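Local coordinates for tetratricopeptide repeat protein (Parabacteroides merdae ATCC 43184, PDB 4R7S) that is of unknown function but, as a tetratricopeptide repeat protein built of stacked helices, probably serves as a scaffold for binding other proteins, at residues Leu20-Met31 with Leu43-Gln54. Numbering follows the deposited sequence.
With EDO (1,2-ethanediol), chain H.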
loop_
_atom_site.group_PDB
_atom_site.type_symbol
_atom_site.label_atom_id
_atom_site.label_comp_id
_atom_site.label_asym_id
_atom_site.label_seq_id
_atom_site.Cartn_x
_atom_site.Cartn_y
_atom_site.Cartn_z
ATOM N N LEU A 20 17.414 -6.597 12.628
ATOM C CA LEU A 20 17.673 -6.046 11.298
ATOM C C LEU A 20 18.985 -5.239 11.213
ATOM O O LEU A 20 19.581 -5.201 10.135
ATOM C CB LEU A 20 16.502 -5.190 10.823
ATOM C CG LEU A 20 15.125 -5.849 10.896
ATOM C CD1 LEU A 20 14.037 -4.896 10.425
ATOM C CD2 LEU A 20 15.085 -7.186 10.142
ATOM N N VAL A 21 19.443 -4.632 12.332
ATOM C CA VAL A 21 20.664 -3.813 12.372
ATOM C C VAL A 21 21.856 -4.725 12.130
ATOM O O VAL A 21 22.691 -4.439 11.263
ATOM C CB VAL A 21 20.782 -3.005 13.713
ATOM C CG1 VAL A 21 22.178 -2.392 13.908
ATOM C CG2 VAL A 21 19.701 -1.924 13.796
ATOM N N SER A 22 21.898 -5.851 12.862
ATOM C CA SER A 22 22.962 -6.828 12.721
ATOM C C SER A 22 22.848 -7.574 11.381
ATOM O O SER A 22 23.871 -7.772 10.728
ATOM C CB SER A 22 22.942 -7.806 13.884
ATOM O OG SER A 22 23.118 -7.148 15.123
ATOM N N ALA A 23 21.631 -7.939 10.949
ATOM C CA ALA A 23 21.442 -8.612 9.659
ATOM C C ALA A 23 22.023 -7.765 8.506
ATOM O O ALA A 23 22.792 -8.297 7.703
ATOM C CB ALA A 23 19.970 -8.914 9.419
ATOM N N GLU A 24 21.753 -6.428 8.517
ATOM C CA GLU A 24 22.279 -5.426 7.578
ATOM C C GLU A 24 23.811 -5.439 7.529
ATOM O O GLU A 24 24.390 -5.450 6.431
ATOM C CB GLU A 24 21.794 -4.024 7.980
ATOM C CG GLU A 24 22.444 -2.896 7.199
ATOM C CD GLU A 24 21.641 -1.618 7.137
ATOM O OE1 GLU A 24 20.551 -1.582 7.753
ATOM O OE2 GLU A 24 22.093 -0.658 6.466
ATOM N N GLU A 25 24.458 -5.424 8.710
ATOM C CA GLU A 25 25.917 -5.424 8.829
ATOM C C GLU A 25 26.540 -6.711 8.297
ATOM O O GLU A 25 27.552 -6.641 7.593
ATOM C CB GLU A 25 26.369 -5.183 10.281
ATOM C CG GLU A 25 27.176 -3.904 10.457
ATOM C CD GLU A 25 28.293 -3.677 9.447
ATOM O OE1 GLU A 25 29.244 -4.494 9.411
ATOM O OE2 GLU A 25 28.205 -2.688 8.683
ATOM N N SER A 26 25.927 -7.881 8.596
ATOM C CA SER A 26 26.413 -9.177 8.094
ATOM C C SER A 26 26.413 -9.191 6.557
ATOM O O SER A 26 27.412 -9.601 5.957
ATOM C CB SER A 26 25.568 -10.326 8.639
ATOM O OG SER A 26 25.668 -10.353 10.051
ATOM N N LEU A 27 25.338 -8.655 5.938
ATOM C CA LEU A 27 25.215 -8.563 4.476
ATOM C C LEU A 27 26.289 -7.648 3.880
ATOM O O LEU A 27 26.981 -8.049 2.936
ATOM C CB LEU A 27 23.810 -8.112 4.048
ATOM C CG LEU A 27 22.731 -9.216 4.152
ATOM C CD1 LEU A 27 21.382 -8.700 3.795
ATOM C CD2 LEU A 27 23.036 -10.384 3.271
ATOM N N LYS A 28 26.472 -6.456 4.483
ATOM C CA LYS A 28 27.484 -5.482 4.087
ATOM C C LYS A 28 28.865 -6.075 4.219
ATOM O O LYS A 28 29.690 -5.904 3.309
ATOM C CB LYS A 28 27.369 -4.217 4.923
ATOM C CG LYS A 28 26.350 -3.241 4.365
ATOM C CD LYS A 28 26.262 -1.979 5.226
ATOM C CE LYS A 28 25.079 -1.133 4.851
ATOM N NZ LYS A 28 24.787 -0.125 5.891
ATOM N N ALA A 29 29.104 -6.827 5.318
ATOM C CA ALA A 29 30.390 -7.470 5.569
ATOM C C ALA A 29 30.656 -8.574 4.539
ATOM O O ALA A 29 31.774 -8.673 4.004
ATOM C CB ALA A 29 30.426 -8.027 6.980
ATOM N N ALA A 30 29.634 -9.389 4.241
ATOM C CA ALA A 30 29.769 -10.445 3.249
ATOM C C ALA A 30 30.213 -9.845 1.917
ATOM O O ALA A 30 31.215 -10.296 1.357
ATOM C CB ALA A 30 28.461 -11.203 3.091
HETATM N N MSE A 31 29.572 -8.738 1.498
HETATM C CA MSE A 31 29.900 -8.059 0.240
HETATM C C MSE A 31 31.271 -7.363 0.212
HETATM O O MSE A 31 31.828 -7.174 -0.873
HETATM C CB MSE A 31 28.799 -7.102 -0.136
HETATM C CG MSE A 31 27.631 -7.862 -0.704
HETATM SE SE MSE A 31 26.223 -6.736 -1.239
HETATM C CE MSE A 31 27.315 -5.442 -2.425
ATOM N N LEU A 43 22.098 -10.616 -2.443
ATOM C CA LEU A 43 22.399 -10.075 -1.130
ATOM C C LEU A 43 21.899 -8.647 -1.052
ATOM O O LEU A 43 21.306 -8.270 -0.035
ATOM C CB LEU A 43 23.907 -10.152 -0.822
ATOM C CG LEU A 43 24.517 -11.548 -0.728
ATOM C CD1 LEU A 43 25.919 -11.481 -0.105
ATOM C CD2 LEU A 43 23.605 -12.489 0.067
ATOM N N LEU A 44 22.080 -7.874 -2.155
ATOM C CA LEU A 44 21.625 -6.487 -2.250
ATOM C C LEU A 44 20.098 -6.411 -2.176
ATOM O O LEU A 44 19.583 -5.470 -1.583
ATOM C CB LEU A 44 22.152 -5.791 -3.510
ATOM C CG LEU A 44 23.634 -5.416 -3.429
ATOM C CD1 LEU A 44 24.309 -5.441 -4.790
ATOM C CD2 LEU A 44 23.855 -4.113 -2.696
ATOM N N THR A 45 19.382 -7.434 -2.678
ATOM C CA THR A 45 17.913 -7.469 -2.635
ATOM C C THR A 45 17.466 -7.584 -1.176
ATOM O O THR A 45 16.670 -6.744 -0.743
ATOM C CB THR A 45 17.322 -8.570 -3.540
ATOM O OG1 THR A 45 17.929 -8.511 -4.830
ATOM C CG2 THR A 45 15.844 -8.414 -3.736
ATOM N N ASN A 46 18.014 -8.586 -0.424
ATOM C CA ASN A 46 17.762 -8.830 1.007
ATOM C C ASN A 46 18.080 -7.584 1.827
ATOM O O ASN A 46 17.253 -7.161 2.630
ATOM C CB ASN A 46 18.611 -10.003 1.536
ATOM C CG ASN A 46 18.358 -11.365 0.925
ATOM O OD1 ASN A 46 17.225 -11.724 0.556
ATOM N ND2 ASN A 46 19.426 -12.180 0.887
ATOM N N LEU A 47 19.251 -6.972 1.579
ATOM C CA LEU A 47 19.713 -5.745 2.240
ATOM C C LEU A 47 18.678 -4.630 2.033
ATOM O O LEU A 47 18.253 -4.019 3.009
ATOM C CB LEU A 47 21.111 -5.328 1.735
ATOM C CG LEU A 47 21.728 -4.053 2.322
ATOM C CD1 LEU A 47 22.097 -4.214 3.794
ATOM C CD2 LEU A 47 22.977 -3.647 1.551
ATOM N N GLY A 48 18.233 -4.441 0.793
ATOM C CA GLY A 48 17.215 -3.453 0.464
ATOM C C GLY A 48 15.967 -3.613 1.312
ATOM O O GLY A 48 15.497 -2.633 1.889
ATOM N N THR A 49 15.454 -4.861 1.432
ATOM C CA THR A 49 14.260 -5.169 2.216
ATOM C C THR A 49 14.503 -4.950 3.718
ATOM O O THR A 49 13.636 -4.365 4.383
ATOM C CB THR A 49 13.761 -6.573 1.921
ATOM O OG1 THR A 49 13.864 -6.808 0.521
ATOM C CG2 THR A 49 12.318 -6.739 2.292
ATOM N N ILE A 50 15.675 -5.395 4.239
ATOM C CA ILE A 50 16.097 -5.224 5.638
ATOM C C ILE A 50 16.181 -3.709 5.975
ATOM O O ILE A 50 15.704 -3.285 7.034
ATOM C CB ILE A 50 17.445 -5.952 5.875
ATOM C CG1 ILE A 50 17.240 -7.476 5.885
ATOM C CG2 ILE A 50 18.146 -5.470 7.148
ATOM C CD1 ILE A 50 18.473 -8.256 5.647
ATOM N N GLN A 51 16.760 -2.916 5.051
ATOM C CA GLN A 51 16.895 -1.470 5.163
ATOM C C GLN A 51 15.527 -0.789 5.135
ATOM O O GLN A 51 15.301 0.134 5.914
ATOM C CB GLN A 51 17.800 -0.903 4.056
ATOM C CG GLN A 51 19.263 -1.286 4.248
ATOM C CD GLN A 51 20.147 -0.715 3.170
ATOM O OE1 GLN A 51 19.808 -0.715 1.986
ATOM N NE2 GLN A 51 21.309 -0.223 3.554
ATOM N N ARG A 52 14.617 -1.255 4.263
ATOM C CA ARG A 52 13.257 -0.710 4.146
ATOM C C ARG A 52 12.459 -0.968 5.439
ATOM O O ARG A 52 11.770 -0.068 5.910
ATOM C CB ARG A 52 12.524 -1.320 2.933
ATOM C CG ARG A 52 11.218 -0.608 2.589
ATOM C CD ARG A 52 10.346 -1.433 1.664
ATOM N NE ARG A 52 9.176 -0.661 1.251
ATOM C CZ ARG A 52 8.251 -1.069 0.390
ATOM N NH1 ARG A 52 8.342 -2.266 -0.176
ATOM N NH2 ARG A 52 7.224 -0.289 0.092
ATOM N N ARG A 53 12.576 -2.185 6.014
ATOM C CA ARG A 53 11.892 -2.571 7.247
ATOM C C ARG A 53 12.432 -1.804 8.480
ATOM O O ARG A 53 11.857 -1.918 9.559
ATOM C CB ARG A 53 11.998 -4.076 7.468
ATOM C CG ARG A 53 11.062 -4.907 6.592
ATOM C CD ARG A 53 11.310 -6.384 6.782
ATOM N NE ARG A 53 11.110 -6.797 8.172
ATOM C CZ ARG A 53 11.583 -7.919 8.705
ATOM N NH1 ARG A 53 12.316 -8.755 7.977
ATOM N NH2 ARG A 53 11.342 -8.208 9.976
ATOM N N GLN A 54 13.507 -1.016 8.304
ATOM C CA GLN A 54 14.103 -0.165 9.330
ATOM C C GLN A 54 13.704 1.296 9.131
ATOM O O GLN A 54 14.001 2.141 9.991
ATOM C CB GLN A 54 15.622 -0.274 9.298
ATOM C CG GLN A 54 16.175 -1.398 10.153
ATOM C CD GLN A 54 17.671 -1.464 9.973
ATOM O OE1 GLN A 54 18.447 -0.811 10.687
ATOM N NE2 GLN A 54 18.099 -2.182 8.952
HETATM C C1 EDO H . 11.137 -9.877 0.517
HETATM O O1 EDO H . 9.958 -9.067 0.431
HETATM C C2 EDO H . 12.165 -9.495 -0.591
HETATM O O2 EDO H . 13.477 -9.399 -0.038
#
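Leu27 and Ile50 carry the apolar part of this contact, each acting as a knob in a hole of the other helix. Leu27 enters among Leu43, Asn46, Leu47 and Ile50, and Ile50 among Leu20, Ala23, Glu24 and Leu27; Leu27 CD1 and Ile50 CD1 meet at 3.5 Å. Ile50 spreads its two branches: CD1 also reaches Ala23, while CG2, anti to the backbone N, lies 3.3 Å from Leu20 O. At one end of the interface, Met31, a selenomethionine, bends at chi3 (52°), laying SE 3.6 Å from Leu44 CG and CE against both Leu44 methyls. At the other, Leu20 CD2 sits over one guanidinium face of Arg53, offset toward its rim, and CD1 touches Arg53 CB at 3.7 Å.

The polar part converges on Glu24, whose extended chain passes Leu47 CD1 before its carboxylate reaches two amides. Gln54 NE2 bonds Glu24 OE1 at 2.8 Å, nearly along the C-O axis, and also donates to Ile50 O. Gln51 NE2 approaches Glu24 OE2 at 3.0 Å from above the carboxylate plane, with a nearly straight N-H...O angle of 169°. From the opposite face Lys28 NZ forms a salt bridge with Glu24 OE2 at 2.8 Å; Lys56 pairs with that oxygen too, and Ser63 on helix 57-68 binds Gln51 OE1. A leucine replacing Glu24 would probably leave the Lys28 and Lys56 ammonium groups without their shared carboxylate and cost the Gln51 and Gln54 amides one bond each, leaving Ser63 and Ile50 O to hold them.

Helix 2-16 packs on Ala23 and Leu27, and helix 57-68 on Leu44 and Leu47. With axes 9.6 Å apart at closest approach and directions 154° apart, the near-antiparallel packing of these successive helices is characteristic of the tetratricopeptide repeat fold, an array of stacked helices.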